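Local coordinates for protein esterase (Alcaligenes sp., PDB 1QLW) that probably hydrolyses carboxylic esters, as a bacterial alpha/beta hydrolase, at residues F145-R150 with F160-Q165; E139-I144 with E167-M172; L249-D254 with H298-D303; G70-G75 with D132-G137. All coordinates share one frame; numbering follows the deposited sequence.

Overall arrangement
Along the chain interaction 4 closes first, interaction 1 then sits nested inside the loop that interaction 2 closes, and interaction 3 follows. Interactions 1 and 2, with centres about 8 Å apart, share the region of helices 138-144 and 165-171, inserted between strands 99-103 and 200-205. The centres of interactions 4 and 2 are about 10 Å apart, and the contacts meet where M172 packs on C72 and A136. Interaction 3, centred about 13 Å from interaction 1, joins the end of strand 248-252 to the H298 loop, with R146 NE bonded to D254 O. The loop between the inserted helices thus bonds to the segment holding H298, and interactions 2 and 4 also touch the second subunit.

Interaction 1: residues F145-R150 with F160-Q165; sequences FRFGPR and FPVQAQ
F147 holds its CG anti to its own carbonyl carbon (chi1 -66°), whereas F160 turns its CG away from the backbone N (chi1 -171°), and these two settings lay one ring over the other. The result is an offset stack with centroids 4.2 Å apart and planes inclined by 22°. F147 enters with its outer end: CZ stands 3.4 Å above the centre of the F160 ring, and CE1 comes within 3.3 Å of F160 CG. The slight tilt brings the CE1 corner of F147 down onto the root of F160.

Both rings are also covered on their other sides. The far face of F160 receives P161 CD, and that of F147 receives F145 CB, so each ring has an aliphatic carbon off-centre over its outer face. V162 CG1 lies in plane at the edge of F160 and reaches the aliphatic part of F147, 4.4 Å from its CB. L168 of helix 165-171 touches both phenylalanines and extends the apolar cluster.

With an alanine in place of F160, one face of F147 would probably lose its aromatic cover and a gap would open beside P161. Between these two stretches the side-chain contact is entirely apolar, so the two ends of the loop between helices 138-144 and 165-171 are joined here by dispersion and shape, without polar bonding across them.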
loop_
_atom_site.group_PDB
_atom_site.type_symbol
_atom_site.label_atom_id
_atom_site.label_comp_id
_atom_site.label_asym_id
_atom_site.label_seq_id
_atom_site.Cartn_x
_atom_site.Cartn_y
_atom_site.Cartn_z
ATOM N N PHE A 145 15.388 -13.636 -9.595
ATOM C CA PHE A 145 16.148 -12.687 -8.810
ATOM C C PHE A 145 17.626 -13.036 -8.714
ATOM O O PHE A 145 18.407 -12.243 -8.185
ATOM C CB PHE A 145 15.553 -12.546 -7.416
ATOM C CG PHE A 145 14.149 -11.998 -7.357
ATOM C CD1 PHE A 145 13.568 -11.297 -8.409
ATOM C CD2 PHE A 145 13.396 -12.164 -6.213
ATOM C CE1 PHE A 145 12.293 -10.781 -8.330
ATOM C CE2 PHE A 145 12.113 -11.654 -6.116
ATOM C CZ PHE A 145 11.563 -10.967 -7.166
ATOM N N ARG A 146 18.013 -14.206 -9.223
ATOM C CA ARG A 146 19.385 -14.662 -9.278
ATOM C C ARG A 146 19.963 -14.847 -7.879
ATOM O O ARG A 146 21.152 -14.573 -7.641
ATOM C CB ARG A 146 20.276 -13.751 -10.135
ATOM C CG ARG A 146 19.728 -13.492 -11.522
ATOM C CD ARG A 146 20.771 -12.886 -12.465
ATOM N NE ARG A 146 21.467 -11.760 -11.864
ATOM C CZ ARG A 146 20.957 -10.543 -11.713
ATOM N NH1 ARG A 146 19.763 -10.244 -12.241
ATOM N NH2 ARG A 146 21.633 -9.620 -11.037
ATOM N N PHE A 147 19.183 -15.456 -6.989
ATOM C CA PHE A 147 19.715 -15.785 -5.681
ATOM C C PHE A 147 20.627 -17.014 -5.717
ATOM O O PHE A 147 21.455 -17.187 -4.840
ATOM C CB PHE A 147 18.578 -16.036 -4.698
ATOM C CG PHE A 147 17.727 -14.831 -4.374
ATOM C CD1 PHE A 147 18.137 -13.535 -4.629
ATOM C CD2 PHE A 147 16.488 -15.043 -3.799
ATOM C CE1 PHE A 147 17.320 -12.465 -4.303
ATOM C CE2 PHE A 147 15.675 -13.979 -3.459
ATOM C CZ PHE A 147 16.088 -12.684 -3.703
ATOM N N GLY A 148 20.403 -17.859 -6.709
ATOM C CA GLY A 148 21.189 -19.087 -6.891
ATOM C C GLY A 148 20.687 -19.707 -8.177
ATOM O O GLY A 148 19.806 -19.189 -8.841
ATOM N N PRO A 149 21.297 -20.822 -8.556
ATOM C CA PRO A 149 20.984 -21.427 -9.845
ATOM C C PRO A 149 19.573 -21.953 -9.957
ATOM O O PRO A 149 18.915 -21.893 -11.005
ATOM C CB PRO A 149 22.051 -22.507 -10.002
ATOM C CG PRO A 149 22.556 -22.802 -8.628
ATOM C CD PRO A 149 22.399 -21.517 -7.858
ATOM N N ARG A 150 19.057 -22.447 -8.836
ATOM C CA ARG A 150 17.734 -23.028 -8.756
ATOM C C ARG A 150 17.373 -23.147 -7.281
ATOM O O ARG A 150 18.237 -23.204 -6.402
ATOM C CB ARG A 150 17.702 -24.405 -9.409
ATOM C CG ARG A 150 18.608 -25.409 -8.711
ATOM C CD ARG A 150 18.831 -26.628 -9.598
ATOM N NE ARG A 150 19.648 -26.293 -10.758
ATOM C CZ ARG A 150 20.953 -26.066 -10.796
ATOM N NH1 ARG A 150 21.706 -26.138 -9.709
ATOM N NH2 ARG A 150 21.538 -25.765 -11.955
ATOM N N PHE A 160 22.130 -11.033 -1.326
ATOM C CA PHE A 160 20.762 -10.977 -0.809
ATOM C C PHE A 160 20.701 -11.687 0.524
ATOM O O PHE A 160 21.302 -12.755 0.674
ATOM C CB PHE A 160 19.773 -11.661 -1.792
ATOM C CG PHE A 160 18.370 -11.383 -1.327
ATOM C CD1 PHE A 160 17.744 -10.176 -1.633
ATOM C CD2 PHE A 160 17.684 -12.290 -0.551
ATOM C CE1 PHE A 160 16.475 -9.897 -1.139
ATOM C CE2 PHE A 160 16.424 -12.014 -0.035
ATOM C CZ PHE A 160 15.830 -10.810 -0.338
ATOM N N PRO A 161 19.965 -11.146 1.503
ATOM C CA PRO A 161 19.820 -11.797 2.809
ATOM C C PRO A 161 18.851 -12.981 2.695
ATOM O O PRO A 161 17.688 -12.919 3.115
ATOM C CB PRO A 161 19.265 -10.699 3.697
ATOM C CG PRO A 161 18.452 -9.856 2.751
ATOM C CD PRO A 161 19.272 -9.846 1.474
ATOM N N VAL A 162 19.349 -14.098 2.152
ATOM C CA VAL A 162 18.524 -15.262 1.898
ATOM C C VAL A 162 17.973 -15.886 3.159
ATOM O O VAL A 162 16.938 -16.559 3.095
ATOM C CB VAL A 162 19.222 -16.321 1.017
ATOM C CG1 VAL A 162 19.441 -15.830 -0.408
ATOM C CG2 VAL A 162 20.521 -16.752 1.660
ATOM N N GLN A 163 18.557 -15.623 4.329
ATOM C CA GLN A 163 17.951 -16.048 5.585
ATOM C C GLN A 163 16.584 -15.424 5.811
ATOM O O GLN A 163 15.800 -15.956 6.605
ATOM C CB GLN A 163 18.867 -15.748 6.766
ATOM C CG GLN A 163 18.960 -14.328 7.237
ATOM C CD GLN A 163 19.811 -13.357 6.478
ATOM O OE1 GLN A 163 20.325 -13.638 5.395
ATOM N NE2 GLN A 163 19.985 -12.160 7.038
ATOM N N ALA A 164 16.296 -14.321 5.147
ATOM C CA ALA A 164 15.028 -13.614 5.247
ATOM C C ALA A 164 14.171 -13.833 4.017
ATOM O O ALA A 164 13.303 -13.020 3.692
ATOM C CB ALA A 164 15.271 -12.128 5.497
ATOM N N GLN A 165 14.339 -14.982 3.342
ATOM C CA GLN A 165 13.509 -15.243 2.170
ATOM C C GLN A 165 12.028 -15.245 2.539
ATOM O O GLN A 165 11.207 -14.796 1.750
ATOM C CB GLN A 165 13.884 -16.531 1.443
ATOM C CG GLN A 165 13.735 -17.800 2.257
ATOM C CD GLN A 165 13.912 -19.058 1.418
ATOM O OE1 GLN A 165 13.007 -19.354 0.625
ATOM N NE2 GLN A 165 15.022 -19.733 1.558
#

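Interaction 2: residues E139-I144 with E167-M172; sequences EAAWAI and ELWQQM
A141 and W169 make the first of three apolar contacts, all between buried side chains. The methyl group A141 CB lies 3.8 Å from W169 CZ3, meeting the indole obliquely, and on the same small side chain M172 CE closes in at 4.0 Å. M172 bends at its last torsion (chi3 70°), which carries the methyl end around to the alanine.

The aromatic contact is edge to edge: W142 CE3 lies 4.0 Å from W169 CZ2, each near the plane of the other ring, so neither indole offers its face to its partner. Other neighbours complete the setting, with H138 stacked on W169 and Y151 meeting W142 edge-to-face.

The polar bonds all go to partners outside the two segments. W142 NE1 donates to D153 O and W169 NE1 to Q165 OE1, which satisfies both buried N-H groups and should help hold each ring's rotation. On the outer side, E139 and Q170 hydrogen-bond to T44, Q49 and G24 of the second subunit.

The arrangement is a helix-helix packing of 138-144 against the end of 165-171, within a helical insertion between strands 99-103 and 200-205 of an alpha/beta-hydrolase core.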
loop_
_atom_site.group_PDB
_atom_site.type_symbol
_atom_site.label_atom_id
_atom_site.label_comp_id
_atom_site.label_asym_id
_atom_site.label_seq_id
_atom_site.Cartn_x
_atom_site.Cartn_y
_atom_site.Cartn_z
ATOM N N GLU A 139 9.827 -20.369 -5.849
ATOM C CA GLU A 139 10.838 -21.093 -6.612
ATOM C C GLU A 139 11.202 -20.342 -7.884
ATOM O O GLU A 139 12.377 -20.222 -8.242
ATOM C CB GLU A 139 10.352 -22.505 -6.906
ATOM C CG GLU A 139 9.875 -23.273 -5.695
ATOM C CD GLU A 139 8.430 -23.090 -5.296
ATOM O OE1 GLU A 139 7.692 -22.176 -5.724
ATOM O OE2 GLU A 139 7.969 -23.933 -4.483
ATOM N N ALA A 140 10.183 -19.812 -8.570
ATOM C CA ALA A 140 10.415 -19.037 -9.782
ATOM C C ALA A 140 11.178 -17.758 -9.453
ATOM O O ALA A 140 12.134 -17.390 -10.150
ATOM C CB ALA A 140 9.078 -18.706 -10.442
ATOM N N ALA A 141 10.763 -17.076 -8.392
ATOM C CA ALA A 141 11.382 -15.820 -7.996
ATOM C C ALA A 141 12.850 -16.013 -7.653
ATOM O O ALA A 141 13.675 -15.135 -7.936
ATOM C CB ALA A 141 10.610 -15.194 -6.845
ATOM N N TRP A 142 13.194 -17.114 -7.006
ATOM C CA TRP A 142 14.589 -17.374 -6.644
ATOM C C TRP A 142 15.509 -17.256 -7.851
ATOM O O TRP A 142 16.595 -16.677 -7.780
ATOM C CB TRP A 142 14.650 -18.791 -6.091
ATOM C CG TRP A 142 15.918 -19.208 -5.430
ATOM C CD1 TRP A 142 17.006 -19.799 -6.006
ATOM C CD2 TRP A 142 16.205 -19.104 -4.032
ATOM N NE1 TRP A 142 17.955 -20.068 -5.045
ATOM C CE2 TRP A 142 17.483 -19.652 -3.822
ATOM C CE3 TRP A 142 15.493 -18.593 -2.941
ATOM C CZ2 TRP A 142 18.059 -19.714 -2.553
ATOM C CZ3 TRP A 142 16.078 -18.654 -1.697
ATOM C CH2 TRP A 142 17.348 -19.206 -1.505
ATOM N N ALA A 143 15.080 -17.828 -8.967
ATOM C CA ALA A 143 15.868 -17.811 -10.196
ATOM C C ALA A 143 15.742 -16.481 -10.915
ATOM O O ALA A 143 16.745 -15.966 -11.441
ATOM C CB ALA A 143 15.498 -18.995 -11.074
ATOM N N ILE A 144 14.552 -15.884 -10.987
ATOM C CA ILE A 144 14.403 -14.565 -11.605
ATOM C C ILE A 144 15.287 -13.531 -10.922
ATOM O O ILE A 144 15.907 -12.677 -11.561
ATOM C CB ILE A 144 12.932 -14.104 -11.562
ATOM C CG1 ILE A 144 12.095 -15.031 -12.444
ATOM C CG2 ILE A 144 12.789 -12.647 -11.990
ATOM C CD1 ILE A 144 10.596 -14.950 -12.259
ATOM N N GLU A 167 10.390 -13.381 4.562
ATOM C CA GLU A 167 9.949 -11.988 4.600
ATOM C C GLU A 167 9.872 -11.444 3.185
ATOM O O GLU A 167 8.919 -10.708 2.876
ATOM C CB GLU A 167 10.845 -11.159 5.503
ATOM C CG GLU A 167 10.712 -11.478 6.986
ATOM C CD GLU A 167 11.444 -12.689 7.482
ATOM O OE1 GLU A 167 12.240 -13.335 6.793
ATOM O OE2 GLU A 167 11.197 -13.015 8.677
ATOM N N LEU A 168 10.801 -11.788 2.301
ATOM C CA LEU A 168 10.650 -11.365 0.913
ATOM C C LEU A 168 9.348 -11.918 0.336
ATOM O O LEU A 168 8.580 -11.203 -0.301
ATOM C CB LEU A 168 11.827 -11.836 0.069
ATOM C CG LEU A 168 11.701 -11.555 -1.431
ATOM C CD1 LEU A 168 11.609 -10.075 -1.736
ATOM C CD2 LEU A 168 12.887 -12.194 -2.150
ATOM N N TRP A 169 9.077 -13.199 0.578
ATOM C CA TRP A 169 7.847 -13.782 0.028
ATOM C C TRP A 169 6.616 -13.077 0.545
ATOM O O TRP A 169 5.613 -12.926 -0.152
ATOM C CB TRP A 169 7.761 -15.277 0.308
ATOM C CG TRP A 169 8.958 -16.101 -0.061
ATOM C CD1 TRP A 169 9.387 -17.206 0.630
ATOM C CD2 TRP A 169 9.866 -15.934 -1.145
ATOM N NE1 TRP A 169 10.493 -17.734 0.033
ATOM C CE2 TRP A 169 10.823 -16.971 -1.057
ATOM C CE3 TRP A 169 10.017 -15.041 -2.204
ATOM C CZ2 TRP A 169 11.887 -17.136 -1.945
ATOM C CZ3 TRP A 169 11.065 -15.186 -3.105
ATOM C CH2 TRP A 169 11.981 -16.239 -2.965
ATOM N N GLN A 170 6.653 -12.596 1.810
ATOM C CA GLN A 170 5.536 -11.854 2.356
ATOM C C GLN A 170 5.224 -10.589 1.563
ATOM O O GLN A 170 4.056 -10.175 1.555
ATOM C CB GLN A 170 5.785 -11.460 3.816
ATOM C CG GLN A 170 5.675 -12.593 4.805
ATOM C CD GLN A 170 6.078 -12.153 6.205
ATOM O OE1 GLN A 170 7.133 -11.521 6.352
ATOM N NE2 GLN A 170 5.278 -12.441 7.214
ATOM N N GLN A 171 6.228 -9.926 0.980
ATOM C CA GLN A 171 5.955 -8.673 0.296
ATOM C C GLN A 171 5.583 -8.849 -1.169
ATOM O O GLN A 171 5.276 -7.843 -1.829
ATOM C CB GLN A 171 7.085 -7.668 0.460
ATOM C CG GLN A 171 8.363 -7.952 -0.307
ATOM C CD GLN A 171 9.328 -6.787 -0.210
ATOM O OE1 GLN A 171 10.019 -6.625 0.836
ATOM N NE2 GLN A 171 9.396 -5.969 -1.212
ATOM N N MET A 172 5.590 -10.064 -1.685
ATOM C CA MET A 172 5.245 -10.320 -3.080
ATOM C C MET A 172 3.740 -10.497 -3.221
ATOM O O MET A 172 3.072 -11.060 -2.343
ATOM C CB MET A 172 5.994 -11.561 -3.587
ATOM C CG MET A 172 7.495 -11.289 -3.590
ATOM S SD MET A 172 8.468 -12.553 -4.441
ATOM C CE MET A 172 7.966 -12.236 -6.139
#

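Interaction 3: residues L249-D254 with H298-D303; sequences LVVFGD and HMMMQD
M300 reaches across to V251 and G253 at the end of strand 248-252, a parallel strand in the central sheet of this alpha/beta-hydrolase fold. Its sulfur carries the side-chain contact: SD lies 3.8 Å from V251 CG1, the branch of the valine set anti to the backbone N. The terminal methyl then runs on past the strand end, passing 4.0 Å from F252 C and meeting the backbone at G253. Starting from the crowded position between its backbone N and carbonyl carbon (chi1 67°), the methionine extends straight before bending at chi3 (70°), and this last bend directs CE to the glycine.

In the next shell, E230 bridges the two sides, taking G253 N on OE2 and both H298 ND1 and R146 NH1 on OE1. E230, just after strand 223-229, and H298, in the loop after strand 283-287, are consistent with the acid and histidine of a hydrolase catalytic triad. Further out, S297 and N296 bind the carboxylate of D303, while H205 NE2 bonds to H298 O.

Glycine suits the close passage: M300 CE stands 3.6 Å from G253 N, and a beta carbon built on G253 would come to 3.5 Å from that same methyl.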
loop_
_atom_site.group_PDB
_atom_site.type_symbol
_atom_site.label_atom_id
_atom_site.label_comp_id
_atom_site.label_asym_id
_atom_site.label_seq_id
_atom_site.Cartn_x
_atom_site.Cartn_y
_atom_site.Cartn_z
ATOM N N LEU A 249 21.125 6.579 -16.108
ATOM C CA LEU A 249 21.951 5.585 -15.460
ATOM C C LEU A 249 21.204 4.256 -15.442
ATOM O O LEU A 249 20.065 4.233 -14.966
ATOM C CB LEU A 249 22.276 5.997 -14.019
ATOM C CG LEU A 249 23.111 4.997 -13.223
ATOM C CD1 LEU A 249 24.520 4.861 -13.784
ATOM C CD2 LEU A 249 23.184 5.411 -11.757
ATOM N N VAL A 250 21.814 3.203 -15.957
ATOM C CA VAL A 250 21.234 1.859 -15.909
ATOM C C VAL A 250 22.178 1.033 -15.047
ATOM O O VAL A 250 23.384 1.038 -15.286
ATOM C CB VAL A 250 21.041 1.264 -17.311
ATOM C CG1 VAL A 250 20.602 -0.185 -17.228
ATOM C CG2 VAL A 250 20.064 2.116 -18.118
ATOM N N VAL A 251 21.655 0.312 -14.053
ATOM C CA VAL A 251 22.481 -0.408 -13.095
ATOM C C VAL A 251 22.204 -1.905 -13.168
ATOM O O VAL A 251 21.046 -2.329 -13.114
ATOM C CB VAL A 251 22.209 0.073 -11.651
ATOM C CG1 VAL A 251 23.204 -0.577 -10.691
ATOM C CG2 VAL A 251 22.277 1.585 -11.542
ATOM N N PHE A 252 23.269 -2.701 -13.265
ATOM C CA PHE A 252 23.174 -4.151 -13.253
ATOM C C PHE A 252 24.071 -4.747 -12.173
ATOM O O PHE A 252 25.171 -4.253 -11.911
ATOM C CB PHE A 252 23.517 -4.809 -14.599
ATOM C CG PHE A 252 22.359 -4.795 -15.569
ATOM C CD1 PHE A 252 22.056 -3.707 -16.360
ATOM C CD2 PHE A 252 21.576 -5.936 -15.716
ATOM C CE1 PHE A 252 20.985 -3.733 -17.242
ATOM C CE2 PHE A 252 20.496 -5.961 -16.579
ATOM C CZ PHE A 252 20.197 -4.861 -17.360
ATOM N N GLY A 253 23.580 -5.824 -11.571
ATOM C CA GLY A 253 24.278 -6.568 -10.563
ATOM C C GLY A 253 25.146 -7.694 -11.078
ATOM O O GLY A 253 25.789 -7.598 -12.129
ATOM N N ASP A 254 25.184 -8.777 -10.309
ATOM C CA ASP A 254 26.064 -9.903 -10.586
ATOM C C ASP A 254 25.342 -11.180 -10.910
ATOM O O ASP A 254 24.102 -11.251 -10.903
ATOM C CB ASP A 254 27.029 -10.062 -9.407
ATOM C CG ASP A 254 28.378 -10.664 -9.723
ATOM O OD1 ASP A 254 28.657 -11.070 -10.868
ATOM O OD2 ASP A 254 29.191 -10.719 -8.768
ATOM N N HIS A 298 19.135 -9.360 -8.198
ATOM C CA HIS A 298 18.202 -8.434 -8.840
ATOM C C HIS A 298 17.556 -7.475 -7.842
ATOM O O HIS A 298 17.161 -6.371 -8.201
ATOM C CB HIS A 298 17.111 -9.262 -9.516
ATOM C CG HIS A 298 16.090 -8.475 -10.249
ATOM N ND1 HIS A 298 16.401 -7.632 -11.301
ATOM C CD2 HIS A 298 14.747 -8.401 -10.105
ATOM C CE1 HIS A 298 15.284 -7.074 -11.742
ATOM N NE2 HIS A 298 14.253 -7.562 -11.058
ATOM N N MET A 299 17.432 -7.913 -6.592
ATOM C CA MET A 299 16.848 -7.120 -5.525
ATOM C C MET A 299 17.928 -6.318 -4.810
ATOM O O MET A 299 17.996 -6.277 -3.572
ATOM C CB MET A 299 16.086 -8.026 -4.559
ATOM C CG MET A 299 14.943 -8.788 -5.187
ATOM S SD MET A 299 13.650 -7.792 -5.909
ATOM C CE MET A 299 13.063 -6.877 -4.490
ATOM N N MET A 300 18.747 -5.603 -5.586
ATOM C CA MET A 300 19.955 -4.992 -5.017
ATOM C C MET A 300 19.647 -3.889 -4.009
ATOM O O MET A 300 20.481 -3.593 -3.151
ATOM C CB MET A 300 20.886 -4.509 -6.116
ATOM C CG MET A 300 20.309 -3.352 -6.916
ATOM S SD MET A 300 21.455 -2.808 -8.219
ATOM C CE MET A 300 21.345 -4.231 -9.319
ATOM N N MET A 301 18.469 -3.270 -4.091
ATOM C CA MET A 301 18.038 -2.288 -3.107
ATOM C C MET A 301 17.756 -2.914 -1.746
ATOM O O MET A 301 17.656 -2.203 -0.744
ATOM C CB MET A 301 16.830 -1.488 -3.587
ATOM C CG MET A 301 15.506 -2.226 -3.675
ATOM S SD MET A 301 15.412 -3.580 -4.873
ATOM C CE MET A 301 15.510 -2.611 -6.403
ATOM N N GLN A 302 17.660 -4.242 -1.674
ATOM C CA GLN A 302 17.436 -4.989 -0.450
ATOM C C GLN A 302 18.665 -5.795 -0.004
ATOM O O GLN A 302 18.646 -6.413 1.068
ATOM C CB GLN A 302 16.267 -5.978 -0.614
ATOM C CG GLN A 302 14.950 -5.259 -0.889
ATOM C CD GLN A 302 13.788 -6.195 -1.120
ATOM O OE1 GLN A 302 13.934 -7.414 -1.114
ATOM N NE2 GLN A 302 12.629 -5.581 -1.341
ATOM N N ASP A 303 19.702 -5.824 -0.830
ATOM C CA ASP A 303 20.890 -6.616 -0.581
ATOM C C ASP A 303 21.651 -6.104 0.634
ATOM O O ASP A 303 21.443 -4.990 1.125
ATOM C CB ASP A 303 21.756 -6.629 -1.842
ATOM C CG ASP A 303 21.351 -7.606 -2.940
ATOM O OD1 ASP A 303 20.471 -8.447 -2.710
ATOM O OD2 ASP A 303 21.964 -7.474 -4.030
#

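Interaction 4: residues G70-G75 with D132-G137; sequences GCCLTG and DLFAAG
C72 overlaps F134 and A136 through its sulfur alone, SG lying 3.9 Å from A136 CB. It is also 3.9 Å from F134 CE2, so the sulfur touches a methyl group and a ring carbon in directions roughly at right angles. Its line to the ring centroid is 5.2 Å long and inclined 72° from the ring normal, an oblique sulfur-aromatic contact. F134 reaches it by taking the chi1 setting (67°) that puts CG between the backbone N and the carbonyl carbon, swinging the ring toward the cysteine.

The sulfur is held by an unusual partner. C71 SG and C72 SG, 2.0 Å apart, form a vicinal disulfide between consecutive residues, whose eight-membered ring occupies the middle of a type II beta turn from G70 to L73. C72 takes the left-handed backbone conformation that such a turn calls for at its third position. R107 NH1 binds both G70 O and L73 O, clasping the ends of the turn.

D175 ties the two segments together, since its OD2 accepts from C72 N and its backbone bonds to that of F134. From the second subunit, Y39 stacks on F134 and packs on C71, which places the contact at the interface between the two subunits. The turn follows strand 65-68, where relatives commonly build part of the oxyanion hole, and a similar role is possible here.

Oxidised and covalently paired, the C72 sulfur has no thiol proton to donate, and it meets its neighbours as a polarisable, essentially apolar surface on a rigid turn.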
loop_
_atom_site.group_PDB
_atom_site.type_symbol
_atom_site.label_atom_id
_atom_site.label_comp_id
_atom_site.label_asym_id
_atom_site.label_seq_id
_atom_site.Cartn_x
_atom_site.Cartn_y
_atom_site.Cartn_z
ATOM N N GLY A 70 8.890 -2.789 -9.478
ATOM C CA GLY A 70 8.682 -3.659 -10.616
ATOM C C GLY A 70 7.616 -4.716 -10.392
ATOM O O GLY A 70 6.612 -4.457 -9.716
ATOM N N CYS A 71 7.767 -5.873 -11.039
ATOM C CA CYS A 71 6.713 -6.871 -11.006
ATOM C C CYS A 71 6.532 -7.444 -9.623
ATOM O O CYS A 71 7.439 -7.476 -8.796
ATOM C CB CYS A 71 6.932 -8.072 -11.923
ATOM S SG CYS A 71 7.781 -9.479 -11.173
ATOM N N CYS A 72 5.315 -7.944 -9.354
ATOM C CA CYS A 72 5.125 -8.894 -8.277
ATOM C C CYS A 72 5.366 -8.301 -6.896
ATOM O O CYS A 72 5.490 -9.048 -5.920
ATOM C CB CYS A 72 6.124 -10.081 -8.500
ATOM S SG CYS A 72 6.398 -10.608 -10.174
ATOM N N LEU A 73 5.439 -6.986 -6.799
ATOM C CA LEU A 73 5.885 -6.243 -5.640
ATOM C C LEU A 73 5.107 -4.935 -5.583
ATOM O O LEU A 73 4.380 -4.592 -6.518
ATOM C CB LEU A 73 7.395 -5.942 -5.755
ATOM C CG LEU A 73 8.335 -7.141 -5.720
ATOM C CD1 LEU A 73 9.709 -6.747 -6.281
ATOM C CD2 LEU A 73 8.449 -7.680 -4.310
ATOM N N THR A 74 5.290 -4.206 -4.494
ATOM C CA THR A 74 4.689 -2.888 -4.325
ATOM C C THR A 74 5.791 -1.919 -3.922
ATOM O O THR A 74 6.985 -2.234 -3.947
ATOM C CB THR A 74 3.580 -2.896 -3.260
ATOM O OG1 THR A 74 4.164 -3.065 -1.960
ATOM C CG2 THR A 74 2.542 -3.960 -3.547
ATOM N N GLY A 75 5.413 -0.708 -3.522
ATOM C CA GLY A 75 6.377 0.267 -3.026
ATOM C C GLY A 75 7.093 -0.185 -1.774
ATOM O O GLY A 75 8.136 0.384 -1.414
ATOM N N ASP A 132 -5.998 -11.239 -17.254
ATOM C CA ASP A 132 -4.716 -11.916 -17.282
ATOM C C ASP A 132 -3.935 -11.524 -16.028
ATOM O O ASP A 132 -3.486 -10.381 -15.901
ATOM C CB ASP A 132 -3.962 -11.473 -18.537
ATOM C CG ASP A 132 -2.596 -12.108 -18.630
ATOM O OD1 ASP A 132 -2.392 -13.211 -18.105
ATOM O OD2 ASP A 132 -1.742 -11.478 -19.289
ATOM N N LEU A 133 -3.782 -12.452 -15.108
ATOM C CA LEU A 133 -3.146 -12.249 -13.817
ATOM C C LEU A 133 -2.031 -13.255 -13.607
ATOM O O LEU A 133 -2.149 -14.396 -14.091
ATOM C CB LEU A 133 -4.177 -12.459 -12.684
ATOM C CG LEU A 133 -5.466 -11.664 -12.803
ATOM C CD1 LEU A 133 -6.395 -11.995 -11.656
ATOM C CD2 LEU A 133 -5.172 -10.183 -12.838
ATOM N N PHE A 134 -0.994 -12.883 -12.854
ATOM C CA PHE A 134 0.002 -13.876 -12.485
ATOM C C PHE A 134 0.566 -13.530 -11.119
ATOM O O PHE A 134 0.431 -12.423 -10.617
ATOM C CB PHE A 134 1.129 -13.994 -13.511
ATOM C CG PHE A 134 2.018 -12.792 -13.616
ATOM C CD1 PHE A 134 1.684 -11.734 -14.444
ATOM C CD2 PHE A 134 3.228 -12.725 -12.932
ATOM C CE1 PHE A 134 2.487 -10.617 -14.587
ATOM C CE2 PHE A 134 4.046 -11.613 -13.070
ATOM C CZ PHE A 134 3.658 -10.570 -13.875
ATOM N N ALA A 135 1.229 -14.516 -10.540
ATOM C CA ALA A 135 2.002 -14.329 -9.318
ATOM C C ALA A 135 3.292 -15.137 -9.503
ATOM O O ALA A 135 3.247 -16.201 -10.109
ATOM C CB ALA A 135 1.281 -14.761 -8.073
ATOM N N ALA A 136 4.387 -14.613 -8.993
ATOM C CA ALA A 136 5.660 -15.330 -9.052
ATOM C C ALA A 136 5.792 -16.162 -7.775
ATOM O O ALA A 136 5.799 -15.633 -6.660
ATOM C CB ALA A 136 6.818 -14.344 -9.147
ATOM N N GLY A 137 5.880 -17.461 -7.960
ATOM C CA GLY A 137 6.081 -18.365 -6.830
ATOM C C GLY A 137 7.493 -18.193 -6.265
ATOM O O GLY A 137 8.386 -17.652 -6.911
#